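Local coordinates for protein choline dehydrogenase and related flavoproteins (Aspergillus oryzae, PDB 3Q9T) that oxidises formate, as a flavoprotein oxidase of the glucose-methanol-choline oxidoreductase family that carries 8-formyl-FAD at its catalytic site, at residues W101-W112 with W122-A133. Sequence-based numbering, arbitrary orientation. Where two conformers were deposited one is given.
Sequences WVPGHKATFDQW and WDPLVPYLRKSA
The indole of Trp122 has Lys106 CB over one face, 3.9 Å from the centroid of its five-membered ring in a CH-pi contact, and Val126 CG2 of its own helix over the opposite face, toward the rim. Pro103 CB and Phe109 CD2 meet its edge, the latter 3.6 Å from Trp122 CE3; the Phe109 and Trp122 rings are inclined at 58°. With CG anti to the backbone N (chi1 -179°), the Trp122 indole lays its face against Lys106. Leu125 CD1 touches Phe109 and Trp112, while Leu129 packs on Pro103. Trp101, its side chain about 6 Å from the flavin cofactor (nearest atoms), puts CZ2 3.9 Å from Ala133 CB, and a water at the indole edge accepts from Trp101 NE1 and donates to Leu129 O, which also accepts from Asn556.

Asp110 OD1 takes the first-turn amide Trp122 N (3.1 Å, N-H...O 152°) on its anti side, tilted out of the carboxylate plane, and OD2 uses its syn lone pair for a salt bridge with Lys106 NZ (2.9 Å). One water bridges Lys106 NZ to Asp123 OD2; another joins Asp110 OD1 to Asp123 N. Asp110 thus ties the two helices together at the start of helix 122-131, where its negative charge probably suits the helix dipole.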
loop_
_atom_site.group_PDB
_atom_site.type_symbol
_atom_site.label_atom_id
_atom_site.label_comp_id
_atom_site.label_asym_id
_atom_site.label_seq_id
_atom_site.Cartn_x
_atom_site.Cartn_y
_atom_site.Cartn_z
ATOM N N TRP A 101 -28.785 10.223 2.691
ATOM C CA TRP A 101 -29.873 9.527 2.023
ATOM C C TRP A 101 -30.194 10.284 0.762
ATOM O O TRP A 101 -30.806 11.357 0.816
ATOM C CB TRP A 101 -31.089 9.484 2.929
ATOM C CG TRP A 101 -32.289 8.778 2.358
ATOM C CD1 TRP A 101 -33.302 9.340 1.646
ATOM C CD2 TRP A 101 -32.620 7.384 2.498
ATOM N NE1 TRP A 101 -34.241 8.388 1.324
ATOM C CE2 TRP A 101 -33.848 7.179 1.835
ATOM C CE3 TRP A 101 -31.992 6.292 3.111
ATOM C CZ2 TRP A 101 -34.460 5.931 1.764
ATOM C CZ3 TRP A 101 -32.599 5.054 3.041
ATOM C CH2 TRP A 101 -33.823 4.880 2.372
ATOM N N VAL A 102 -29.788 9.710 -0.368
ATOM C CA VAL A 102 -29.839 10.386 -1.647
ATOM C C VAL A 102 -29.897 9.314 -2.740
ATOM O O VAL A 102 -29.108 8.387 -2.734
ATOM C CB VAL A 102 -28.614 11.336 -1.797
ATOM C CG1 VAL A 102 -27.309 10.572 -1.534
ATOM C CG2 VAL A 102 -28.594 12.014 -3.159
ATOM N N PRO A 103 -30.881 9.408 -3.649
ATOM C CA PRO A 103 -31.099 8.323 -4.611
ATOM C C PRO A 103 -30.144 8.311 -5.798
ATOM O O PRO A 103 -29.632 7.241 -6.133
ATOM C CB PRO A 103 -32.523 8.589 -5.115
ATOM C CG PRO A 103 -32.663 10.078 -5.017
ATOM C CD PRO A 103 -31.929 10.441 -3.736
ATOM N N GLY A 104 -29.937 9.464 -6.437
ATOM C CA GLY A 104 -29.178 9.512 -7.668
ATOM C C GLY A 104 -29.951 10.065 -8.857
ATOM O O GLY A 104 -31.108 10.460 -8.743
ATOM N N HIS A 105 -29.311 10.066 -10.019
ATOM C CA HIS A 105 -29.814 10.795 -11.166
ATOM C C HIS A 105 -30.665 9.880 -12.038
ATOM O O HIS A 105 -30.310 8.739 -12.276
ATOM C CB HIS A 105 -28.643 11.382 -11.953
ATOM C CG HIS A 105 -29.038 12.416 -12.958
ATOM N ND1 HIS A 105 -29.507 12.093 -14.212
ATOM C CD2 HIS A 105 -29.010 13.772 -12.903
ATOM C CE1 HIS A 105 -29.755 13.205 -14.887
ATOM N NE2 HIS A 105 -29.462 14.236 -14.114
ATOM N N LYS A 106 -31.807 10.392 -12.478
ATOM C CA LYS A 106 -32.739 9.641 -13.312
ATOM C C LYS A 106 -32.091 9.024 -14.561
ATOM O O LYS A 106 -32.358 7.882 -14.908
ATOM C CB LYS A 106 -33.914 10.551 -13.715
ATOM C CG LYS A 106 -34.794 10.022 -14.865
ATOM C CD LYS A 106 -36.019 10.938 -15.061
ATOM C CE LYS A 106 -36.566 10.873 -16.481
ATOM N NZ LYS A 106 -36.876 9.492 -16.941
ATOM N N ALA A 107 -31.236 9.776 -15.235
ATOM C CA ALA A 107 -30.630 9.280 -16.458
ATOM C C ALA A 107 -29.808 8.026 -16.186
ATOM O O ALA A 107 -29.684 7.147 -17.041
ATOM C CB ALA A 107 -29.765 10.349 -17.080
ATOM N N THR A 108 -29.246 7.947 -14.989
ATOM C CA THR A 108 -28.375 6.833 -14.654
ATOM C C THR A 108 -29.190 5.573 -14.404
ATOM O O THR A 108 -28.863 4.489 -14.902
ATOM C CB THR A 108 -27.488 7.169 -13.453
ATOM O OG1 THR A 108 -26.550 8.185 -13.839
ATOM C CG2 THR A 108 -26.729 5.934 -12.987
ATOM N N PHE A 109 -30.273 5.716 -13.655
ATOM C CA PHE A 109 -31.121 4.575 -13.363
ATOM C C PHE A 109 -31.829 4.106 -14.633
ATOM O O PHE A 109 -32.050 2.917 -14.824
ATOM C CB PHE A 109 -32.137 4.936 -12.292
ATOM C CG PHE A 109 -31.588 4.903 -10.888
ATOM C CD1 PHE A 109 -31.555 3.714 -10.168
ATOM C CD2 PHE A 109 -31.147 6.065 -10.278
ATOM C CE1 PHE A 109 -31.077 3.683 -8.854
ATOM C CE2 PHE A 109 -30.679 6.053 -8.979
ATOM C CZ PHE A 109 -30.633 4.854 -8.264
ATOM N N ASP A 110 -32.164 5.043 -15.509
ATOM C CA ASP A 110 -32.756 4.679 -16.778
ATOM C C ASP A 110 -31.851 3.738 -17.555
ATOM O O ASP A 110 -32.337 2.899 -18.300
ATOM C CB ASP A 110 -33.082 5.919 -17.620
ATOM C CG ASP A 110 -34.419 6.539 -17.253
ATOM O OD1 ASP A 110 -35.216 5.881 -16.537
ATOM O OD2 ASP A 110 -34.677 7.678 -17.695
ATOM N N GLN A 111 -30.535 3.871 -17.390
ATOM C CA GLN A 111 -29.601 3.016 -18.118
ATOM C C GLN A 111 -29.529 1.612 -17.520
ATOM O O GLN A 111 -28.959 0.714 -18.116
ATOM C CB GLN A 111 -28.210 3.646 -18.198
ATOM C CG GLN A 111 -28.199 5.046 -18.776
ATOM C CD GLN A 111 -28.904 5.131 -20.111
ATOM O OE1 GLN A 111 -28.406 4.628 -21.117
ATOM N NE2 GLN A 111 -30.071 5.774 -20.131
ATOM N N TRP A 112 -30.114 1.422 -16.343
ATOM C CA TRP A 112 -30.214 0.066 -15.809
ATOM C C TRP A 112 -31.049 -0.805 -16.758
ATOM O O TRP A 112 -30.964 -2.034 -16.730
ATOM C CB TRP A 112 -30.829 0.048 -14.417
ATOM C CG TRP A 112 -29.963 0.622 -13.316
ATOM C CD1 TRP A 112 -28.964 1.538 -13.444
ATOM C CD2 TRP A 112 -30.036 0.304 -11.918
ATOM N NE1 TRP A 112 -28.408 1.810 -12.216
ATOM C CE2 TRP A 112 -29.054 1.069 -11.263
ATOM C CE3 TRP A 112 -30.834 -0.563 -11.162
ATOM C CZ2 TRP A 112 -28.849 1.003 -9.886
ATOM C CZ3 TRP A 112 -30.637 -0.626 -9.791
ATOM C CH2 TRP A 112 -29.647 0.153 -9.167
ATOM N N TRP A 122 -35.778 4.566 -13.834
ATOM C CA TRP A 122 -36.140 5.575 -12.847
ATOM C C TRP A 122 -37.596 5.493 -12.338
ATOM O O TRP A 122 -37.843 5.172 -11.160
ATOM C CB TRP A 122 -35.795 6.993 -13.334
ATOM C CG TRP A 122 -36.150 7.993 -12.294
ATOM C CD1 TRP A 122 -37.234 8.815 -12.295
ATOM C CD2 TRP A 122 -35.466 8.226 -11.051
ATOM N NE1 TRP A 122 -37.260 9.555 -11.141
ATOM C CE2 TRP A 122 -36.181 9.222 -10.366
ATOM C CE3 TRP A 122 -34.298 7.707 -10.467
ATOM C CZ2 TRP A 122 -35.782 9.711 -9.112
ATOM C CZ3 TRP A 122 -33.899 8.196 -9.220
ATOM C CH2 TRP A 122 -34.647 9.186 -8.557
ATOM N N ASP A 123 -38.560 5.778 -13.206
ATOM C CA ASP A 123 -39.959 5.880 -12.757
ATOM C C ASP A 123 -40.461 4.661 -11.960
ATOM O O ASP A 123 -40.945 4.811 -10.832
ATOM C CB ASP A 123 -40.892 6.206 -13.929
ATOM C CG ASP A 123 -40.567 7.552 -14.570
ATOM O OD1 ASP A 123 -40.274 8.507 -13.819
ATOM O OD2 ASP A 123 -40.590 7.651 -15.815
ATOM N N PRO A 124 -40.339 3.451 -12.531
ATOM C CA PRO A 124 -40.750 2.257 -11.779
ATOM C C PRO A 124 -40.030 2.103 -10.440
ATOM O O PRO A 124 -40.617 1.574 -9.518
ATOM C CB PRO A 124 -40.379 1.108 -12.716
ATOM C CG PRO A 124 -40.387 1.722 -14.073
ATOM C CD PRO A 124 -39.877 3.115 -13.888
ATOM N N LEU A 125 -38.795 2.576 -10.327
ATOM C CA LEU A 125 -38.027 2.416 -9.091
ATOM C C LEU A 125 -38.305 3.490 -8.020
ATOM O O LEU A 125 -38.107 3.253 -6.821
ATOM C CB LEU A 125 -36.527 2.354 -9.409
ATOM C CG LEU A 125 -36.059 1.043 -10.038
ATOM C CD1 LEU A 125 -34.563 1.061 -10.275
ATOM C CD2 LEU A 125 -36.418 -0.112 -9.111
ATOM N N VAL A 126 -38.760 4.668 -8.445
ATOM C CA VAL A 126 -39.103 5.731 -7.495
ATOM C C VAL A 126 -39.813 5.266 -6.218
ATOM O O VAL A 126 -39.400 5.631 -5.121
ATOM C CB VAL A 126 -39.926 6.861 -8.149
ATOM C CG1 VAL A 126 -40.659 7.692 -7.075
ATOM C CG2 VAL A 126 -39.022 7.742 -8.984
ATOM N N PRO A 127 -40.894 4.484 -6.354
ATOM C CA PRO A 127 -41.587 4.028 -5.141
ATOM C C PRO A 127 -40.692 3.162 -4.270
ATOM O O PRO A 127 -40.727 3.282 -3.046
ATOM C CB PRO A 127 -42.778 3.217 -5.678
ATOM C CG PRO A 127 -42.490 2.984 -7.120
ATOM C CD PRO A 127 -41.597 4.082 -7.584
ATOM N N TYR A 128 -39.885 2.314 -4.893
ATOM C CA TYR A 128 -38.945 1.495 -4.139
ATOM C C TYR A 128 -37.851 2.335 -3.469
ATOM O O TYR A 128 -37.370 1.972 -2.393
ATOM C CB TYR A 128 -38.370 0.363 -5.014
ATOM C CG TYR A 128 -39.431 -0.634 -5.447
ATOM C CD1 TYR A 128 -40.175 -1.340 -4.504
ATOM C CD2 TYR A 128 -39.706 -0.853 -6.794
ATOM C CE1 TYR A 128 -41.172 -2.239 -4.893
ATOM C CE2 TYR A 128 -40.705 -1.750 -7.195
ATOM C CZ TYR A 128 -41.428 -2.436 -6.240
ATOM O OH TYR A 128 -42.396 -3.335 -6.639
ATOM N N LEU A 129 -37.479 3.463 -4.087
ATOM C CA LEU A 129 -36.533 4.412 -3.474
ATOM C C LEU A 129 -37.142 5.127 -2.254
ATOM O O LEU A 129 -36.434 5.726 -1.447
ATOM C CB LEU A 129 -36.046 5.447 -4.502
ATOM C CG LEU A 129 -35.068 4.919 -5.552
ATOM C CD1 LEU A 129 -35.018 5.804 -6.788
ATOM C CD2 LEU A 129 -33.665 4.718 -4.938
ATOM N N ARG A 130 -38.462 5.063 -2.119
ATOM C CA ARG A 130 -39.132 5.798 -1.058
ATOM C C ARG A 130 -39.780 4.889 -0.011
ATOM O O ARG A 130 -40.025 5.304 1.123
ATOM C CB ARG A 130 -40.143 6.748 -1.683
ATOM C CG ARG A 130 -39.455 7.747 -2.602
ATOM C CD ARG A 130 -40.422 8.602 -3.407
ATOM N NE ARG A 130 -39.684 9.567 -4.218
ATOM C CZ ARG A 130 -40.253 10.492 -4.978
ATOM N NH1 ARG A 130 -41.585 10.583 -5.034
ATOM N NH2 ARG A 130 -39.488 11.325 -5.675
ATOM N N LYS A 131 -40.021 3.636 -0.374
ATOM C CA LYS A 131 -40.796 2.753 0.493
ATOM C C LYS A 131 -40.234 2.560 1.909
ATOM O O LYS A 131 -41.000 2.493 2.873
ATOM C CB LYS A 131 -41.014 1.395 -0.182
ATOM C CG LYS A 131 -42.155 0.581 0.428
ATOM C CD LYS A 131 -42.415 -0.700 -0.359
ATOM C CE LYS A 131 -43.477 -1.574 0.296
ATOM N NZ LYS A 131 -43.729 -2.779 -0.536
ATOM N N SER A 132 -38.912 2.458 2.037
ATOM C CA SER A 132 -38.295 2.128 3.320
ATOM C C SER A 132 -38.412 3.235 4.374
ATOM O O SER A 132 -38.321 2.982 5.573
ATOM C CB SER A 132 -36.806 1.799 3.124
ATOM O OG SER A 132 -36.613 0.897 2.051
ATOM N N ALA A 133 -38.582 4.470 3.913
ATOM C CA ALA A 133 -38.423 5.638 4.764
ATOM C C ALA A 133 -39.755 6.231 5.221
ATOM O O ALA A 133 -40.741 6.228 4.474
ATOM C CB ALA A 133 -37.604 6.718 4.017
HETATM O O HOH W 1 -36.487 8.380 -0.442
HETATM O O HOH W 2 -37.928 6.409 -16.060
HETATM O O HOH W 3 -39.334 8.699 -17.821
#